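Inositol dehydrogenase (Lactobacillus casei, PDB 4MKX) probably oxidises scyllo-inositol with NAD as cofactor, as a Rossmann-fold dehydrogenase of the Gfo/Idh/MocA family. Local coordinates at residues V107-P112 and F135-M140; G21-G26 and I86-G91. All coordinates share one frame; numbering follows the deposited sequence.

Interaction 1 (V107-P112 and F135-M140); sequences VFSEKP and FQLGFM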
loop_
_atom_site.group_PDB
_atom_site.type_symbol
_atom_site.label_atom_id
_atom_site.label_comp_id
_atom_site.label_asym_id
_atom_site.label_seq_id
_atom_site.Cartn_x
_atom_site.Cartn_y
_atom_site.Cartn_z
ATOM N N VAL A 107 24.294 9.424 33.574
ATOM C CA VAL A 107 24.893 9.369 32.251
ATOM C C VAL A 107 23.969 8.809 31.172
ATOM O O VAL A 107 23.439 7.706 31.313
ATOM C CB VAL A 107 26.175 8.505 32.261
ATOM C CG1 VAL A 107 26.726 8.363 30.843
ATOM C CG2 VAL A 107 27.213 9.119 33.196
ATOM N N PHE A 108 23.757 9.599 30.124
ATOM C CA PHE A 108 23.221 9.090 28.868
ATOM C C PHE A 108 24.380 9.047 27.886
ATOM O O PHE A 108 25.068 10.056 27.680
ATOM C CB PHE A 108 22.135 10.030 28.335
ATOM C CG PHE A 108 21.582 9.626 26.981
ATOM C CD1 PHE A 108 22.246 9.984 25.807
ATOM C CD2 PHE A 108 20.394 8.924 26.890
ATOM C CE1 PHE A 108 21.746 9.617 24.556
ATOM C CE2 PHE A 108 19.879 8.557 25.640
ATOM C CZ PHE A 108 20.564 8.912 24.475
ATOM N N SER A 109 24.592 7.904 27.242
ATOM C CA SER A 109 25.637 7.835 26.234
ATOM C C SER A 109 25.057 7.381 24.914
ATOM O O SER A 109 24.269 6.451 24.886
ATOM C CB SER A 109 26.723 6.848 26.673
ATOM O OG SER A 109 27.709 6.715 25.675
ATOM N N GLU A 110 25.451 8.027 23.825
ATOM C CA GLU A 110 25.135 7.473 22.515
ATOM C C GLU A 110 25.834 6.144 22.291
ATOM O O GLU A 110 26.824 5.817 22.956
ATOM C CB GLU A 110 25.520 8.438 21.389
ATOM C CG GLU A 110 24.402 9.396 21.012
ATOM C CD GLU A 110 23.164 8.662 20.513
ATOM O OE1 GLU A 110 23.287 7.520 20.015
ATOM O OE2 GLU A 110 22.053 9.225 20.614
ATOM N N LYS A 111 25.297 5.368 21.356
ATOM C CA LYS A 111 25.970 4.157 20.911
ATOM C C LYS A 111 27.208 4.505 20.093
ATOM O O LYS A 111 27.325 5.617 19.572
ATOM C CB LYS A 111 24.999 3.300 20.080
ATOM C CG LYS A 111 24.527 3.946 18.760
ATOM C CD LYS A 111 25.454 3.587 17.583
ATOM C CE LYS A 111 25.148 4.433 16.346
ATOM N NZ LYS A 111 26.137 4.202 15.256
ATOM N N PRO A 112 28.162 3.564 19.989
ATOM C CA PRO A 112 28.259 2.319 20.752
ATOM C C PRO A 112 28.819 2.674 22.109
ATOM O O PRO A 112 29.286 3.801 22.283
ATOM C CB PRO A 112 29.311 1.517 19.977
ATOM C CG PRO A 112 30.189 2.541 19.369
ATOM C CD PRO A 112 29.297 3.740 19.071
ATOM N N PHE A 135 22.323 4.982 34.166
ATOM C CA PHE A 135 23.141 4.895 32.963
ATOM C C PHE A 135 22.255 4.399 31.830
ATOM O O PHE A 135 21.571 3.389 31.981
ATOM C CB PHE A 135 24.326 3.936 33.147
ATOM C CG PHE A 135 25.057 3.648 31.875
ATOM C CD1 PHE A 135 25.947 4.571 31.346
ATOM C CD2 PHE A 135 24.828 2.464 31.190
ATOM C CE1 PHE A 135 26.602 4.318 30.147
ATOM C CE2 PHE A 135 25.473 2.201 29.997
ATOM C CZ PHE A 135 26.370 3.124 29.478
ATOM N N GLN A 136 22.259 5.119 30.710
ATOM C CA GLN A 136 21.381 4.787 29.593
ATOM C C GLN A 136 22.123 4.909 28.272
ATOM O O GLN A 136 22.791 5.917 28.013
ATOM C CB GLN A 136 20.151 5.709 29.609
ATOM C CG GLN A 136 19.074 5.345 28.588
ATOM C CD GLN A 136 17.810 6.157 28.770
ATOM O OE1 GLN A 136 17.454 6.534 29.888
ATOM N NE2 GLN A 136 17.129 6.448 27.669
ATOM N N LEU A 137 21.992 3.882 27.426
ATOM C CA LEU A 137 22.570 3.904 26.085
ATOM C C LEU A 137 21.535 4.310 25.046
ATOM O O LEU A 137 20.376 3.920 25.156
ATOM C CB LEU A 137 23.113 2.522 25.730
ATOM C CG LEU A 137 24.456 2.256 26.384
ATOM C CD1 LEU A 137 24.744 0.759 26.391
ATOM C CD2 LEU A 137 25.523 3.015 25.620
ATOM N N GLY A 138 21.963 5.070 24.037
ATOM C CA GLY A 138 21.036 5.625 23.050
ATOM C C GLY A 138 20.499 4.687 21.975
ATOM O O GLY A 138 20.545 5.009 20.786
ATOM N N PHE A 139 19.974 3.536 22.374
ATOM C CA PHE A 139 19.299 2.658 21.411
ATOM C C PHE A 139 17.870 3.161 21.183
ATOM O O PHE A 139 16.908 2.643 21.762
ATOM C CB PHE A 139 19.319 1.209 21.911
ATOM C CG PHE A 139 20.687 0.576 21.864
ATOM C CD1 PHE A 139 21.432 0.610 20.699
ATOM C CD2 PHE A 139 21.238 -0.016 22.996
ATOM C CE1 PHE A 139 22.700 0.040 20.643
ATOM C CE2 PHE A 139 22.504 -0.588 22.951
ATOM C CZ PHE A 139 23.235 -0.557 21.771
ATOM N N MET A 140 17.732 4.185 20.338
ATOM C CA MET A 140 16.473 4.916 20.264
ATOM C C MET A 140 15.331 4.128 19.631
ATOM O O MET A 140 14.169 4.466 19.845
ATOM C CB MET A 140 16.649 6.270 19.565
ATOM C CG MET A 140 16.752 6.230 18.044
ATOM S SD MET A 140 18.284 5.478 17.465
ATOM C CE MET A 140 18.147 5.728 15.707
#

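Interaction 2 (G21-G26 and I86-G91); sequences GIVGLG and IVSPSG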
loop_
_atom_site.group_PDB
_atom_site.type_symbol
_atom_site.label_atom_id
_atom_site.label_comp_id
_atom_site.label_asym_id
_atom_site.label_seq_id
_atom_site.Cartn_x
_atom_site.Cartn_y
_atom_site.Cartn_z
ATOM N N GLY A 21 24.620 18.592 31.100
ATOM C CA GLY A 21 25.723 19.053 30.278
ATOM C C GLY A 21 25.913 18.100 29.118
ATOM O O GLY A 21 25.723 16.900 29.273
ATOM N N ILE A 22 26.282 18.637 27.962
ATOM C CA ILE A 22 26.450 17.821 26.777
ATOM C C ILE A 22 27.873 17.944 26.243
ATOM O O ILE A 22 28.495 19.003 26.334
ATOM C CB ILE A 22 25.405 18.182 25.680
ATOM C CG1 ILE A 22 25.433 17.151 24.547
ATOM C CG2 ILE A 22 25.631 19.592 25.126
ATOM C CD1 ILE A 22 24.209 17.229 23.623
ATOM N N VAL A 23 28.396 16.848 25.707
ATOM C CA VAL A 23 29.646 16.894 24.970
ATOM C C VAL A 23 29.376 16.285 23.605
ATOM O O VAL A 23 28.694 15.262 23.505
ATOM C CB VAL A 23 30.787 16.139 25.693
ATOM C CG1 VAL A 23 30.411 14.673 25.974
ATOM C CG2 VAL A 23 32.072 16.230 24.879
ATOM N N GLY A 24 29.887 16.923 22.558
ATOM C CA GLY A 24 29.654 16.480 21.200
ATOM C C GLY A 24 28.536 17.310 20.606
ATOM O O GLY A 24 27.374 17.166 20.994
ATOM N N LEU A 25 28.883 18.200 19.682
ATOM C CA LEU A 25 27.884 19.057 19.068
ATOM C C LEU A 25 27.938 18.930 17.554
ATOM O O LEU A 25 27.790 19.911 16.826
ATOM C CB LEU A 25 28.055 20.507 19.532
ATOM C CG LEU A 25 27.649 20.766 20.984
ATOM C CD1 LEU A 25 28.085 22.150 21.442
ATOM C CD2 LEU A 25 26.149 20.608 21.158
ATOM N N GLY A 26 28.155 17.704 17.085
ATOM C CA GLY A 26 27.974 17.387 15.684
ATOM C C GLY A 26 26.490 17.269 15.397
ATOM O O GLY A 26 25.664 17.726 16.198
ATOM N N ILE A 86 26.481 12.158 26.502
ATOM C CA ILE A 86 27.734 11.940 25.811
ATOM C C ILE A 86 27.460 11.649 24.346
ATOM O O ILE A 86 26.928 10.590 23.996
ATOM C CB ILE A 86 28.520 10.811 26.473
ATOM C CG1 ILE A 86 28.940 11.261 27.873
ATOM C CG2 ILE A 86 29.757 10.442 25.645
ATOM C CD1 ILE A 86 29.368 10.123 28.787
ATOM N N VAL A 87 27.799 12.612 23.493
ATOM C CA VAL A 87 27.553 12.489 22.064
ATOM C C VAL A 87 28.847 12.776 21.288
ATOM O O VAL A 87 28.829 13.273 20.166
ATOM C CB VAL A 87 26.385 13.412 21.611
ATOM C CG1 VAL A 87 25.724 12.854 20.355
ATOM C CG2 VAL A 87 25.341 13.543 22.711
ATOM N N SER A 88 29.972 12.448 21.922
ATOM C CA SER A 88 31.301 12.569 21.334
ATOM C C SER A 88 31.571 11.398 20.396
ATOM O O SER A 88 30.780 10.454 20.344
ATOM C CB SER A 88 32.335 12.553 22.456
ATOM O OG SER A 88 32.085 11.483 23.353
ATOM N N PRO A 89 32.679 11.452 19.637
ATOM C CA PRO A 89 33.001 10.274 18.821
ATOM C C PRO A 89 33.189 9.024 19.684
ATOM O O PRO A 89 33.553 9.131 20.852
ATOM C CB PRO A 89 34.317 10.668 18.156
ATOM C CG PRO A 89 34.262 12.165 18.082
ATOM C CD PRO A 89 33.557 12.599 19.327
ATOM N N SER A 90 32.943 7.855 19.099
ATOM C CA SER A 90 32.838 6.610 19.858
ATOM C C SER A 90 34.085 6.280 20.666
ATOM O O SER A 90 33.999 5.612 21.696
ATOM C CB SER A 90 32.574 5.457 18.894
ATOM O OG SER A 90 33.514 5.503 17.840
ATOM N N GLY A 91 35.238 6.746 20.199
ATOM C CA GLY A 91 36.488 6.465 20.884
ATOM C C GLY A 91 36.599 7.101 22.259
ATOM O O GLY A 91 37.454 6.712 23.047
HETATM O O HOH W 1 27.614 15.043 18.033
#

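Interaction 1 (V107-P112 and F135-M140)
With CG anti to the backbone N in both (chi1 176° and -173°), the side chains of Phe108 and Gln136, bridged and pointing to one face of the parallel strands, cross obliquely, and Gln136 NE2 comes within 4.0 Å of Phe108 CE2. Further along the ring, Phe108 CZ reaches Gly138 CA at 3.6 Å. A CB on Gly138 would crowd this ring. Exchanging Phe108 for an alanine would probably open a gap beside Gly138 and take away the ring against which the Gln136 amide lies. Three backbone bonds join the two segments: Gln136 N to Val107 O, Ser109 N to Gln136 O (2.8 Å) and Gly138 N to Ser109 O, the last more bent at 136° at the hydrogen. On the other face Val107 CG1 meets the edge of the Phe135 ring, 3.9 Å from CD1, and Leu137 CD2 lies 3.7 Å from Ser109 O. The two strands, linked along the chain by helix 117-128, form a beta-alpha-beta unit of the Rossmann fold. Phe108 also stacks on Phe85 of strand 83-86 and, like Gln136, touches helix 304-319, whose Glu310 O accepts a weak hydrogen bond from Gln136 NE2, whereas Val107 and Ser109 pack against helix 93-102.

Interaction 2 (G21-G26 and I86-G91)
Val23 and Ile86 form a parallel bridge, CA to CA 5.4 Å, at the point where the backbones leave the sheet. Just beyond it, Val87 N donates to Val23 O at 2.8 Å, with 146° at the hydrogen. The chains remain close for one more step, and Gly24 CA approaches Val87 O at 3.5 Å in a CA-H...O contact. Gly24 has a positive phi of 99°; a CB here would collide with Val87 O and Ser88 N as well as with the carbonyl of Val23, so the turn calls for glycine. A water accepts a weak hydrogen bond from Gly26 N and donates one to Val87 O, spanning the two loops. Gly24 and Gly26 fit the first two glycines of a GxGxxG pattern, consistent with the dinucleotide-binding turn of a Rossmann fold, with Gly26 as the N-cap of helix 27-38. Among the side chains, Val23 places CG1 between its backbone N and carbonyl carbon (chi1 56°), which lays this methyl 3.8 Å from Ile86 CA. Val87 approaches the strand end with its CB 3.5 Å from Val23 O, while its CG2 meets Ile22 CD1 at 4.0 Å, the two chains crossing at a slant. Helix 27-38 borders both Ile22 and Val87, and Ile86 packs on helix 93-102, where Gln96 takes the hydroxyl of Ser88 in a hydrogen bond.

How the interactions relate
From the N terminus, strand 18-23 runs into the glycine turn, and the chain then builds strands 43-49 and 67-69 with their helices before strand 83-86 returns beside the first strand; there interaction 2 closes a loop of 59 intervening residues. Helix 93-102 leads on to strand 106-109, and interaction 1 closes a shorter loop of 22 residues through helix 117-128. The loops follow in series, neither nested nor crossed. They meet inside one six-stranded parallel sheet, since Ile86 pairs by probable backbone hydrogen bonds with Phe108 and Glu110, and Val87 packs on Glu110. Together they tie the sheet's central strands to its edge strand 135-137.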